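Local coordinates for hypothetical protein (Ruminococcus gnavus, PDB 4QAN) that is of unknown function but adopts a cystatin-like fold as a divergent member of the NTF2-like superfamily and can bind a magnesium ion, at residues A[138-143]-A[161-166]; A[28-33]-A[168-173]; A[46-51]-A[203-208]; A[117-122]-A[197-202]; A[66-71]-A[178-183]. All blocks are in the same frame, centred on the assembly; numbering follows the deposited sequence.

How the contacts relate
All five contacts lie within the first 208 residues, round one curled antiparallel sheet. Contact 1 pairs the hairpin strands 140-150 and 153-164. Contact 2, centred about 10 Å away, lays helix 27-39 against strand 167-172, the next strand of that sheet. Contact 3 is about 10 Å from contact 2, centre to centre: Ile170 of contact 2 bonds through its backbone to Gly49 and Ala51 of contact 3. The linker 197-208 serves contact 4 first, on strand 116-122, and then contact 3. Contact 5, about 29 Å from contact 4 between centres, joins the end of helix 61-67 and the turn after it to the loop behind strand 167-172. Helices from early in the sequence thus pack on strands that come later in the chain.

Contact 1: residues A[138-143]-A[161-166]; sequences AQEVSE and AVQYEK
Val141 and Val162 form a non-hydrogen-bonded pair, their CA atoms 4.6 Å apart, where strands 140-143 and 161-164 run antiparallel at 164°. Next to them Ser142 and Ala161 make a hydrogen-bonded pair: Ser142 N points almost straight at Ala161 O (2.9 Å, 175°), and Ala161 N returns a bond to Ser142 O. Toward the open end, Gln163 N donates to Glu140 O at 2.8 Å and Gln163 O accepts from Gln139 N. The extended Gln139 chain then carries OE1 to the turn after the second strand, where it takes the N-H of Lys166 at 2.6 Å, tilted out of the amide's carbonyl plane. On the face of the valines, Ala138 CB is pressed tightly against Val162 CG2 (3.2 Å) and also sits over one face of the Tyr164 ring, whose OH bonds to Leu136 O. On the other face Gln163 and Glu140 lie side by side, with Glu140 CG 3.6 Å from Gln163 OE1 and their flat ends steeply turned against each other; both also touch Trp168 of strand 167-172. With an alanine in place of Gln163 the backbone bonds could stay, but Glu140 would probably lose its flanking neighbour and be freer to swing, and Trp168 would lose part of its packing. This is the open end of a long beta hairpin in the curled sheet of the cystatin-like fold.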
# COMPACT_ATOMS: atom_id res chain seq x y z
N ALA A 138 -11.82 14.49 -6.14
CA ALA A 138 -10.84 15.57 -6.22
C ALA A 138 -11.47 16.85 -6.74
O ALA A 138 -12.46 16.82 -7.47
CB ALA A 138 -9.71 15.14 -7.14
N GLN A 139 -10.87 17.97 -6.37
CA GLN A 139 -11.31 19.27 -6.89
C GLN A 139 -11.06 19.36 -8.40
O GLN A 139 -11.96 19.70 -9.15
CB GLN A 139 -10.58 20.40 -6.18
CG GLN A 139 -10.91 20.50 -4.70
CD GLN A 139 -10.36 21.78 -4.10
OE1 GLN A 139 -9.16 22.05 -4.20
NE2 GLN A 139 -11.23 22.57 -3.49
N GLU A 140 -9.83 19.06 -8.82
CA GLU A 140 -9.48 18.97 -10.24
C GLU A 140 -8.56 17.77 -10.48
O GLU A 140 -7.71 17.44 -9.65
CB GLU A 140 -8.72 20.22 -10.71
CG GLU A 140 -9.44 21.55 -10.57
CD GLU A 140 -8.84 22.64 -11.46
OE1 GLU A 140 -8.25 22.29 -12.52
OE2 GLU A 140 -8.95 23.84 -11.11
N VAL A 141 -8.74 17.11 -11.63
CA VAL A 141 -7.75 16.19 -12.18
C VAL A 141 -7.22 16.80 -13.46
O VAL A 141 -7.98 17.32 -14.28
CB VAL A 141 -8.35 14.80 -12.48
CG1 VAL A 141 -7.44 13.98 -13.39
CG2 VAL A 141 -8.58 14.04 -11.18
N SER A 142 -5.90 16.76 -13.64
CA SER A 142 -5.28 17.27 -14.86
C SER A 142 -4.33 16.22 -15.43
O SER A 142 -3.35 15.86 -14.79
CB SER A 142 -4.54 18.56 -14.58
OG SER A 142 -3.75 18.92 -15.70
N GLU A 143 -4.66 15.71 -16.62
CA GLU A 143 -3.83 14.72 -17.30
C GLU A 143 -2.82 15.45 -18.17
O GLU A 143 -3.19 16.16 -19.10
CB GLU A 143 -4.68 13.79 -18.16
CG GLU A 143 -5.27 12.61 -17.41
CD GLU A 143 -6.05 11.69 -18.32
OE1 GLU A 143 -7.00 12.18 -18.96
OE2 GLU A 143 -5.72 10.48 -18.39
N ALA A 161 -2.17 14.34 -12.51
CA ALA A 161 -2.03 15.26 -11.38
C ALA A 161 -3.39 15.52 -10.78
O ALA A 161 -4.39 15.61 -11.50
CB ALA A 161 -1.42 16.56 -11.85
N VAL A 162 -3.44 15.66 -9.47
CA VAL A 162 -4.71 15.82 -8.77
C VAL A 162 -4.66 17.01 -7.81
O VAL A 162 -3.60 17.30 -7.26
CB VAL A 162 -5.14 14.51 -8.07
CG1 VAL A 162 -4.20 14.14 -6.92
CG2 VAL A 162 -6.58 14.60 -7.59
N GLN A 163 -5.78 17.71 -7.67
CA GLN A 163 -5.89 18.81 -6.71
C GLN A 163 -6.89 18.48 -5.60
O GLN A 163 -8.02 18.04 -5.86
CB GLN A 163 -6.32 20.11 -7.41
CG GLN A 163 -6.09 21.35 -6.56
CD GLN A 163 -6.80 22.58 -7.10
OE1 GLN A 163 -7.99 22.53 -7.40
NE2 GLN A 163 -6.08 23.69 -7.21
N TYR A 164 -6.44 18.70 -4.36
CA TYR A 164 -7.31 18.67 -3.19
C TYR A 164 -7.05 19.93 -2.39
O TYR A 164 -5.90 20.26 -2.13
CB TYR A 164 -7.01 17.47 -2.30
CG TYR A 164 -7.24 16.11 -2.91
CD1 TYR A 164 -8.47 15.46 -2.81
CD2 TYR A 164 -6.20 15.45 -3.56
CE1 TYR A 164 -8.65 14.19 -3.34
CE2 TYR A 164 -6.38 14.19 -4.10
CZ TYR A 164 -7.60 13.56 -3.99
OH TYR A 164 -7.75 12.30 -4.53
N GLU A 165 -8.13 20.60 -2.00
CA GLU A 165 -8.05 21.83 -1.20
C GLU A 165 -7.01 22.81 -1.73
O GLU A 165 -6.22 23.38 -0.98
CB GLU A 165 -7.79 21.49 0.27
CG GLU A 165 -8.75 20.44 0.82
CD GLU A 165 -9.11 20.66 2.27
OE1 GLU A 165 -9.92 21.58 2.56
OE2 GLU A 165 -8.61 19.90 3.13
N LYS A 166 -7.02 22.99 -3.05
CA LYS A 166 -6.19 23.99 -3.73
C LYS A 166 -4.70 23.63 -3.76
O LYS A 166 -3.87 24.49 -4.03
CB LYS A 166 -6.40 25.38 -3.09
CG LYS A 166 -7.80 25.62 -2.53
CD LYS A 166 -8.18 27.09 -2.46
CE LYS A 166 -9.14 27.45 -3.58
NZ LYS A 166 -9.49 28.90 -3.56

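Contact 2: residues A[28-33]-A[168-173]; sequences EEAVLY and WKIHSL
Ala30 turns its methyl toward strand 168-170, and its CB meets Trp168 CB at 4.1 Å. The small residue probably lets helix 28-33 come close: the two axes pass 7.4 Å apart, with 36° between their directions. Ile170 supplies the rest of the close packing. Its CG1 stands anti to the carbonyl carbon (chi1 -60°), and a second bend at chi2 (-52°) brings CD1 to the helix backbone. From there CG1 lies 3.9 Å from Ala30 O, while CD1 touches Val31 CA at 4.1 Å and Val31 CG2 at 4.2 Å, the two side chains crossing at about a right angle. All of this is buried, and the side-chain contacts are apolar. The looser side is polar and partly exposed. The Lys169 side chain points away from the helix and carries its NZ to a salt bridge with Glu54, while Glu28 and Glu29 spend their carboxylates elsewhere, Glu28 in a salt bridge with Lys197 and Glu29 on Ser25 N. The Trp168 indole, too, leads away from the helix, toward Glu140, Ser142 and Gln163 of the hairpin. Helix 27-39 therefore rests on several strands at once: Ala30 on strand 167-172, Val31 also on Leu144 and Ile146 of strand 140-150, and Leu32 on Val117 and Ile120 of strand 116-122.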
# COMPACT_ATOMS: atom_id res chain seq x y z
N GLU A 28 1.82 22.35 -12.73
CA GLU A 28 3.13 22.30 -13.39
C GLU A 28 4.26 22.09 -12.38
O GLU A 28 5.16 21.28 -12.61
CB GLU A 28 3.38 23.56 -14.24
CG GLU A 28 4.48 23.37 -15.27
CD GLU A 28 4.65 24.56 -16.21
OE1 GLU A 28 5.04 25.65 -15.74
OE2 GLU A 28 4.40 24.39 -17.42
N GLU A 29 4.19 22.80 -11.26
CA GLU A 29 5.21 22.71 -10.20
C GLU A 29 5.30 21.29 -9.70
O GLU A 29 6.39 20.74 -9.60
CB GLU A 29 4.85 23.60 -9.01
CG GLU A 29 4.73 25.08 -9.30
CD GLU A 29 4.10 25.83 -8.14
OE1 GLU A 29 3.86 25.18 -7.08
OE2 GLU A 29 3.84 27.05 -8.27
N ALA A 30 4.14 20.71 -9.39
CA ALA A 30 4.05 19.33 -8.93
C ALA A 30 4.67 18.34 -9.92
O ALA A 30 5.35 17.39 -9.53
CB ALA A 30 2.59 18.97 -8.67
N VAL A 31 4.46 18.59 -11.21
CA VAL A 31 5.03 17.75 -12.27
C VAL A 31 6.55 17.85 -12.28
O VAL A 31 7.24 16.82 -12.35
CB VAL A 31 4.49 18.14 -13.65
CG1 VAL A 31 5.25 17.41 -14.77
CG2 VAL A 31 3.00 17.85 -13.74
N LEU A 32 7.05 19.08 -12.22
CA LEU A 32 8.49 19.33 -12.25
C LEU A 32 9.16 18.75 -11.02
O LEU A 32 10.18 18.06 -11.13
CB LEU A 32 8.79 20.83 -12.34
CG LEU A 32 8.44 21.51 -13.67
CD1 LEU A 32 8.67 23.02 -13.58
CD2 LEU A 32 9.24 20.90 -14.81
N TYR A 33 8.59 19.03 -9.85
CA TYR A 33 9.06 18.46 -8.59
C TYR A 33 9.26 16.96 -8.79
O TYR A 33 10.30 16.42 -8.43
CB TYR A 33 8.05 18.73 -7.47
CG TYR A 33 8.38 18.06 -6.14
CD1 TYR A 33 7.84 16.83 -5.79
CD2 TYR A 33 9.24 18.68 -5.22
CE1 TYR A 33 8.14 16.24 -4.57
CE2 TYR A 33 9.55 18.08 -3.99
CZ TYR A 33 9.00 16.86 -3.67
OH TYR A 33 9.31 16.27 -2.46
N TRP A 168 -1.81 20.79 -5.32
CA TRP A 168 -1.62 19.73 -6.32
C TRP A 168 -0.65 18.65 -5.87
O TRP A 168 0.30 18.90 -5.13
CB TRP A 168 -1.13 20.33 -7.63
CG TRP A 168 -2.18 21.14 -8.31
CD1 TRP A 168 -2.43 22.48 -8.15
CD2 TRP A 168 -3.14 20.66 -9.25
NE1 TRP A 168 -3.49 22.86 -8.94
CE2 TRP A 168 -3.94 21.76 -9.63
CE3 TRP A 168 -3.40 19.40 -9.82
CZ2 TRP A 168 -4.98 21.64 -10.54
CZ3 TRP A 168 -4.42 19.29 -10.73
CH2 TRP A 168 -5.21 20.40 -11.08
N LYS A 169 -0.93 17.43 -6.32
CA LYS A 169 0.02 16.33 -6.21
C LYS A 169 -0.14 15.38 -7.39
O LYS A 169 -1.14 15.41 -8.11
CB LYS A 169 -0.16 15.59 -4.88
CG LYS A 169 0.38 16.37 -3.69
CD LYS A 169 0.92 15.45 -2.62
CE LYS A 169 1.39 16.23 -1.42
NZ LYS A 169 1.60 15.30 -0.29
N ILE A 170 0.86 14.55 -7.60
CA ILE A 170 0.79 13.55 -8.66
C ILE A 170 0.04 12.34 -8.14
O ILE A 170 0.48 11.71 -7.20
CB ILE A 170 2.18 13.09 -9.10
CG1 ILE A 170 3.00 14.28 -9.61
CG2 ILE A 170 2.07 11.99 -10.14
CD1 ILE A 170 2.31 15.11 -10.67
N HIS A 171 -1.10 12.02 -8.76
CA HIS A 171 -1.83 10.79 -8.44
C HIS A 171 -1.19 9.58 -9.10
O HIS A 171 -1.19 8.47 -8.53
CB HIS A 171 -3.29 10.87 -8.92
CG HIS A 171 -4.03 9.59 -8.73
ND1 HIS A 171 -4.32 9.08 -7.48
CD2 HIS A 171 -4.50 8.69 -9.62
CE1 HIS A 171 -4.96 7.93 -7.61
NE2 HIS A 171 -5.08 7.67 -8.90
N SER A 172 -0.68 9.76 -10.31
CA SER A 172 -0.02 8.68 -11.02
C SER A 172 1.05 9.20 -11.95
O SER A 172 0.90 10.26 -12.56
CB SER A 172 -1.03 7.86 -11.81
OG SER A 172 -0.44 6.68 -12.33
N LEU A 173 2.15 8.45 -12.04
CA LEU A 173 3.27 8.76 -12.93
C LEU A 173 3.06 8.14 -14.31
O LEU A 173 3.92 8.23 -15.18
CB LEU A 173 4.59 8.22 -12.34
CG LEU A 173 5.28 9.11 -11.31
CD1 LEU A 173 4.58 9.07 -9.95
CD2 LEU A 173 6.73 8.69 -11.20

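Contact 3: residues A[46-51]-A[203-208]; sequences ALRGCA and NQLTGA
Arg48 reaches across to Thr206 and puts NH1 2.8 Å from Thr206 O. The bond is fairly straight (158°), and the oxygen lies close to the guanidinium plane, so the arginine uses its edge. Both faces of that flat group are covered as well: Leu205 CD1 sits over its centre, 3.7 Å from CZ, and Ala208 CA lies above the opposite face. Closer to the backbone, Arg48 CB and CG each pass 3.2 Å from Gly207 O, and Thr206 CG2 presses on Arg48 O, also at 3.2 Å. The aliphatic stem, extended from CG to NE, thus runs alongside the loop before its end is clasped. A second shell sets these groups in place. Asp44, one helical turn back, forms a salt bridge with Arg48 NE and so probably fixes the rotation of the guanidinium. Thr206 OG1 bonds to Ile21 O, and Leu205 pairs through its backbone with Ile21, bonds which also hold the loop. Just past the arginine, Gly49 and Ala51 bond to the backbone of Ile170. A side chain-to-main chain bond from the short helix 43-48 thus ties the long connection toward helix 221-234 to the helices packed on the sheet of the cystatin-like domain.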
# COMPACT_ATOMS: atom_id res chain seq x y z
N ALA A 46 10.46 11.98 -4.21
CA ALA A 46 9.38 11.53 -5.10
C ALA A 46 8.10 11.20 -4.35
O ALA A 46 7.03 11.64 -4.75
CB ALA A 46 9.83 10.30 -5.89
N LEU A 47 8.22 10.40 -3.29
CA LEU A 47 7.07 10.01 -2.48
C LEU A 47 6.27 11.19 -1.96
O LEU A 47 5.04 11.17 -2.00
CB LEU A 47 7.53 9.15 -1.30
CG LEU A 47 7.91 7.71 -1.73
CD1 LEU A 47 8.53 6.95 -0.58
CD2 LEU A 47 6.70 6.98 -2.26
N ARG A 48 6.97 12.20 -1.48
CA ARG A 48 6.34 13.40 -0.93
C ARG A 48 5.50 14.15 -1.96
O ARG A 48 4.55 14.86 -1.59
CB ARG A 48 7.41 14.32 -0.35
CG ARG A 48 8.17 13.69 0.82
CD ARG A 48 9.59 14.22 0.92
NE ARG A 48 10.27 13.72 2.11
CZ ARG A 48 10.40 14.38 3.26
NH1 ARG A 48 9.88 15.60 3.43
NH2 ARG A 48 11.06 13.81 4.26
N GLY A 49 5.83 14.00 -3.24
CA GLY A 49 5.08 14.60 -4.33
C GLY A 49 3.87 13.82 -4.81
O GLY A 49 3.13 14.31 -5.66
N CYS A 50 3.70 12.60 -4.29
CA CYS A 50 2.56 11.76 -4.64
C CYS A 50 1.38 12.03 -3.70
O CYS A 50 1.57 12.47 -2.57
CB CYS A 50 2.94 10.28 -4.55
SG CYS A 50 4.33 9.79 -5.61
N ALA A 51 0.17 11.73 -4.16
CA ALA A 51 -1.04 11.98 -3.37
C ALA A 51 -1.38 10.78 -2.47
O ALA A 51 -2.47 10.21 -2.58
CB ALA A 51 -2.20 12.30 -4.30
N ASN A 203 14.75 21.70 -5.89
CA ASN A 203 15.25 20.75 -4.90
C ASN A 203 15.15 21.28 -3.48
O ASN A 203 16.15 21.49 -2.80
CB ASN A 203 16.66 20.28 -5.21
CG ASN A 203 17.58 21.40 -5.59
OD1 ASN A 203 17.34 22.56 -5.26
ND2 ASN A 203 18.63 21.06 -6.31
N GLN A 204 13.91 21.52 -3.08
CA GLN A 204 13.51 21.39 -1.69
C GLN A 204 12.69 20.11 -1.69
O GLN A 204 12.41 19.55 -2.75
CB GLN A 204 12.61 22.54 -1.23
CG GLN A 204 12.88 23.92 -1.84
CD GLN A 204 14.15 24.55 -1.31
OE1 GLN A 204 15.20 23.91 -1.27
NE2 GLN A 204 14.05 25.81 -0.88
N LEU A 205 12.29 19.67 -0.51
CA LEU A 205 11.26 18.65 -0.36
C LEU A 205 9.97 19.32 0.08
O LEU A 205 9.99 20.44 0.60
CB LEU A 205 11.66 17.61 0.68
CG LEU A 205 13.13 17.21 0.71
CD1 LEU A 205 13.35 16.17 1.80
CD2 LEU A 205 13.58 16.70 -0.65
N THR A 206 8.86 18.64 -0.14
CA THR A 206 7.59 19.01 0.42
C THR A 206 7.29 17.97 1.52
O THR A 206 8.14 17.15 1.85
CB THR A 206 6.49 19.07 -0.67
OG1 THR A 206 5.39 19.87 -0.23
CG2 THR A 206 6.00 17.64 -1.06
N GLY A 207 6.09 18.01 2.08
CA GLY A 207 5.83 17.32 3.33
C GLY A 207 6.00 15.82 3.29
O GLY A 207 5.74 15.18 2.27
N ALA A 208 6.42 15.25 4.43
CA ALA A 208 6.55 13.82 4.58
C ALA A 208 5.16 13.20 4.59
O ALA A 208 4.25 13.72 5.21
CB ALA A 208 7.29 13.48 5.86

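Contact 4: residues A[117-122]-A[197-202]; sequences VLEIAE and KTYVLP
Tyr199 lies across Val117 at about a right angle, a CH-pi contact that brings the linker 197-202 against strand 116-122 of the curled cystatin-like sheet. Val117 CG1 stands over one ring face, 3.8 Å from the centroid and 23° off the normal, displaced toward CD2 and CG. Lys197 CB lies above the opposite face, which leaves the ring sandwiched between a strand residue and its own linker. Tyr199 CG is anti to the carbonyl carbon (chi1 -72°), a setting that lays the ring along the strand backbone. There CD2 comes within 3.2 Å of Val117 O, and Leu118 O lies at the ring edge, near its plane. Leu118 and Glu119 both face Tyr147 in a classic beta bulge, and the phenol end arrives just beyond it. At that far end the tyrosine accepts one long hydrogen bond, from Ile120 N to Tyr199 OH, 3.3 Å with an angle of 149° at the hydrogen. Ile120 also crosses the ring obliquely, its CD1 3.9 Å from Tyr199 CE1. A leucine in place of Tyr199 would probably leave the Ile120 N-H without this acceptor and open a gap beside the bulge where the ring now reaches. Leu201 adds a smaller apolar touch, its CD2 meeting the second branch of Val117, CG2, at 4.1 Å.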
# COMPACT_ATOMS: atom_id res chain seq x y z
N VAL A 117 13.63 18.89 -19.47
CA VAL A 117 12.20 19.10 -19.68
C VAL A 117 11.93 19.98 -20.89
O VAL A 117 12.13 21.20 -20.84
CB VAL A 117 11.54 19.72 -18.43
CG1 VAL A 117 10.04 19.87 -18.63
CG2 VAL A 117 11.84 18.86 -17.20
N LEU A 118 11.44 19.38 -21.97
CA LEU A 118 11.20 20.11 -23.22
C LEU A 118 9.87 20.84 -23.19
O LEU A 118 9.78 22.01 -23.56
CB LEU A 118 11.24 19.16 -24.41
CG LEU A 118 12.46 18.24 -24.50
CD1 LEU A 118 12.32 17.31 -25.69
CD2 LEU A 118 13.75 19.04 -24.58
N GLU A 119 8.83 20.14 -22.74
CA GLU A 119 7.50 20.71 -22.64
C GLU A 119 6.62 19.91 -21.69
O GLU A 119 6.80 18.70 -21.52
CB GLU A 119 6.85 20.77 -24.02
CG GLU A 119 5.38 21.17 -24.02
CD GLU A 119 4.86 21.49 -25.41
OE1 GLU A 119 5.57 21.22 -26.40
OE2 GLU A 119 3.73 22.03 -25.50
N ILE A 120 5.68 20.60 -21.06
CA ILE A 120 4.63 19.98 -20.28
C ILE A 120 3.32 20.48 -20.87
O ILE A 120 3.06 21.69 -20.84
CB ILE A 120 4.72 20.40 -18.79
CG1 ILE A 120 6.00 19.84 -18.17
CG2 ILE A 120 3.51 19.91 -18.01
CD1 ILE A 120 6.30 20.40 -16.80
N ALA A 121 2.52 19.58 -21.42
CA ALA A 121 1.27 19.96 -22.10
C ALA A 121 0.06 19.38 -21.39
O ALA A 121 0.09 18.24 -20.95
CB ALA A 121 1.30 19.51 -23.55
N GLU A 122 -1.01 20.17 -21.28
CA GLU A 122 -2.26 19.72 -20.67
C GLU A 122 -3.11 18.96 -21.68
O GLU A 122 -3.62 19.56 -22.61
CB GLU A 122 -3.08 20.90 -20.12
CG GLU A 122 -2.53 21.49 -18.82
CD GLU A 122 -3.49 22.45 -18.14
OE1 GLU A 122 -4.71 22.19 -18.12
OE2 GLU A 122 -3.01 23.48 -17.61
N LYS A 197 10.02 26.55 -22.40
CA LYS A 197 10.41 27.50 -21.35
C LYS A 197 11.76 27.13 -20.73
O LYS A 197 12.40 26.15 -21.13
CB LYS A 197 9.38 27.49 -20.22
CG LYS A 197 7.96 27.85 -20.61
CD LYS A 197 6.97 27.39 -19.55
CE LYS A 197 7.21 28.05 -18.20
NZ LYS A 197 6.46 27.35 -17.12
N THR A 198 12.18 27.93 -19.76
CA THR A 198 13.19 27.55 -18.78
C THR A 198 12.44 26.86 -17.65
O THR A 198 11.91 27.52 -16.77
CB THR A 198 13.94 28.78 -18.21
OG1 THR A 198 14.63 29.47 -19.26
CG2 THR A 198 14.95 28.35 -17.13
N TYR A 199 12.37 25.53 -17.68
CA TYR A 199 11.70 24.82 -16.60
C TYR A 199 12.66 24.71 -15.40
O TYR A 199 13.81 24.27 -15.54
CB TYR A 199 11.21 23.43 -17.07
CG TYR A 199 10.02 23.48 -18.01
CD1 TYR A 199 8.72 23.67 -17.53
CD2 TYR A 199 10.18 23.35 -19.39
CE1 TYR A 199 7.63 23.72 -18.39
CE2 TYR A 199 9.10 23.39 -20.26
CZ TYR A 199 7.82 23.58 -19.76
OH TYR A 199 6.74 23.64 -20.61
N VAL A 200 12.18 25.15 -14.24
CA VAL A 200 12.95 25.12 -13.00
C VAL A 200 12.67 23.82 -12.25
O VAL A 200 11.61 23.66 -11.65
CB VAL A 200 12.62 26.33 -12.10
CG1 VAL A 200 13.15 26.15 -10.68
CG2 VAL A 200 13.16 27.61 -12.74
N LEU A 201 13.63 22.90 -12.29
CA LEU A 201 13.58 21.67 -11.50
C LEU A 201 13.96 21.96 -10.05
O LEU A 201 15.13 22.20 -9.76
CB LEU A 201 14.55 20.64 -12.08
CG LEU A 201 14.16 20.04 -13.43
CD1 LEU A 201 15.37 19.38 -14.07
CD2 LEU A 201 13.02 19.04 -13.28
N PRO A 202 12.98 21.93 -9.12
CA PRO A 202 13.33 22.31 -7.74
C PRO A 202 14.20 21.28 -7.03
O PRO A 202 14.38 20.15 -7.50
CB PRO A 202 11.96 22.36 -7.05
CG PRO A 202 11.14 21.36 -7.78
CD PRO A 202 11.63 21.35 -9.20

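Contact 5: residues A[66-71]-A[178-183]; sequences EELPGM and LYETDI
Glu180 lies against Leu68 and Glu67, where helix 61-67 ends and the chain enters a type I beta turn from Leu68 to Met71, closed by Met71 N bonding to Leu68 O. The Glu180 chain starts at CB, with CG anti to the carbonyl carbon (chi1 -69°), and runs out extended. CG packs snugly on Leu68 CD2 at 3.4 Å, the two side chains crossing at about a right angle. CD next comes 4.2 Å from Glu67 OE2. At the tip, Glu180 OE2 stands 3.3 Å from Glu67 OE2, two acceptors whose carboxylate planes are turned 51° apart. Such closeness is probably made tolerable by Arg128, whose NH2 forms salt bridges with both oxygens and would offset their charge; Glu180 OE2 also accepts a bond from Leu177 N. The other branch of Leu68 reaches Tyr179, CD1 meeting CB at 4.0 Å and lying near the ring plane, at the edge. Met71, built as selenomethionine, bends at chi2 and chi3 to bring its end to the carbonyl oxygen of Tyr179, with SE 3.5 Å and CE 3.4 Å from Tyr179 O. Its terminal methyl finishes tip to tip with Thr181, Met71 CE 3.9 Å from Thr181 CG2.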
# COMPACT_ATOMS: atom_id res chain seq x y z
N GLU A 66 -16.16 1.21 -10.54
CA GLU A 66 -16.80 1.26 -11.85
C GLU A 66 -15.78 1.50 -12.97
O GLU A 66 -15.89 0.92 -14.05
CB GLU A 66 -17.93 2.30 -11.84
CG GLU A 66 -19.10 1.88 -10.95
CD GLU A 66 -20.20 2.91 -10.83
OE1 GLU A 66 -19.92 4.12 -10.89
OE2 GLU A 66 -21.37 2.51 -10.66
N GLU A 67 -14.78 2.33 -12.70
CA GLU A 67 -13.68 2.56 -13.63
C GLU A 67 -12.73 1.34 -13.81
O GLU A 67 -12.10 1.20 -14.86
CB GLU A 67 -12.89 3.80 -13.18
CG GLU A 67 -11.54 4.03 -13.85
CD GLU A 67 -11.63 4.39 -15.33
OE1 GLU A 67 -12.74 4.66 -15.84
OE2 GLU A 67 -10.55 4.42 -15.98
N LEU A 68 -12.63 0.47 -12.81
CA LEU A 68 -11.70 -0.67 -12.87
C LEU A 68 -12.38 -2.02 -12.64
O LEU A 68 -12.02 -2.76 -11.72
CB LEU A 68 -10.59 -0.48 -11.83
CG LEU A 68 -9.93 0.90 -11.76
CD1 LEU A 68 -9.05 1.00 -10.53
CD2 LEU A 68 -9.12 1.17 -13.02
N PRO A 69 -13.35 -2.38 -13.49
CA PRO A 69 -14.23 -3.53 -13.21
C PRO A 69 -13.52 -4.90 -13.19
O PRO A 69 -14.02 -5.84 -12.55
CB PRO A 69 -15.25 -3.47 -14.35
CG PRO A 69 -14.52 -2.81 -15.47
CD PRO A 69 -13.61 -1.80 -14.82
N GLY A 70 -12.38 -5.00 -13.87
CA GLY A 70 -11.57 -6.23 -13.90
C GLY A 70 -10.65 -6.42 -12.71
O GLY A 70 -10.02 -7.46 -12.57
N MSE A 71 -10.55 -5.40 -11.86
CA MSE A 71 -9.79 -5.48 -10.61
C MSE A 71 -10.57 -6.42 -9.73
O MSE A 71 -11.80 -6.37 -9.71
CB MSE A 71 -9.74 -4.08 -9.96
CG MSE A 71 -8.40 -3.52 -9.52
SE MSE A 71 -7.15 -3.30 -11.03
CE MSE A 71 -5.55 -3.86 -10.02
N LEU A 178 -3.73 5.31 -10.68
CA LEU A 178 -2.63 4.55 -10.09
C LEU A 178 -2.83 3.02 -10.18
O LEU A 178 -1.87 2.29 -10.38
CB LEU A 178 -2.46 4.95 -8.62
CG LEU A 178 -1.31 4.30 -7.84
CD1 LEU A 178 0.03 4.64 -8.46
CD2 LEU A 178 -1.36 4.72 -6.38
N TYR A 179 -4.06 2.54 -10.06
CA TYR A 179 -4.27 1.10 -9.95
C TYR A 179 -4.50 0.41 -11.29
O TYR A 179 -4.71 -0.81 -11.32
CB TYR A 179 -5.41 0.78 -8.99
CG TYR A 179 -5.47 1.73 -7.81
CD1 TYR A 179 -4.51 1.70 -6.81
CD2 TYR A 179 -6.47 2.67 -7.73
CE1 TYR A 179 -4.57 2.58 -5.75
CE2 TYR A 179 -6.53 3.56 -6.68
CZ TYR A 179 -5.58 3.51 -5.70
OH TYR A 179 -5.68 4.42 -4.68
N GLU A 180 -4.48 1.15 -12.39
CA GLU A 180 -4.66 0.51 -13.69
C GLU A 180 -3.42 -0.30 -14.04
O GLU A 180 -2.31 0.05 -13.65
CB GLU A 180 -4.95 1.53 -14.78
CG GLU A 180 -6.31 2.18 -14.64
CD GLU A 180 -6.59 3.18 -15.74
OE1 GLU A 180 -6.15 2.93 -16.88
OE2 GLU A 180 -7.26 4.20 -15.45
N THR A 181 -3.63 -1.39 -14.77
CA THR A 181 -2.55 -2.32 -15.09
C THR A 181 -2.21 -2.25 -16.57
O THR A 181 -3.05 -1.86 -17.40
CB THR A 181 -2.97 -3.76 -14.77
OG1 THR A 181 -3.99 -4.18 -15.68
CG2 THR A 181 -3.49 -3.86 -13.34
N ASP A 182 -0.97 -2.62 -16.89
CA ASP A 182 -0.48 -2.69 -18.26
C ASP A 182 -0.53 -1.32 -18.92
O ASP A 182 -1.02 -1.19 -20.04
CB ASP A 182 -1.27 -3.73 -19.09
CG ASP A 182 -1.38 -5.08 -18.41
OD1 ASP A 182 -0.47 -5.44 -17.62
OD2 ASP A 182 -2.37 -5.80 -18.66
N ILE A 183 -0.03 -0.31 -18.22
CA ILE A 183 0.16 1.02 -18.80
C ILE A 183 1.66 1.26 -18.98
O ILE A 183 2.45 0.96 -18.08
CB ILE A 183 -0.46 2.14 -17.94
CG1 ILE A 183 -1.98 2.01 -17.92
CG2 ILE A 183 -0.10 3.52 -18.49
CD1 ILE A 183 -2.48 1.12 -16.82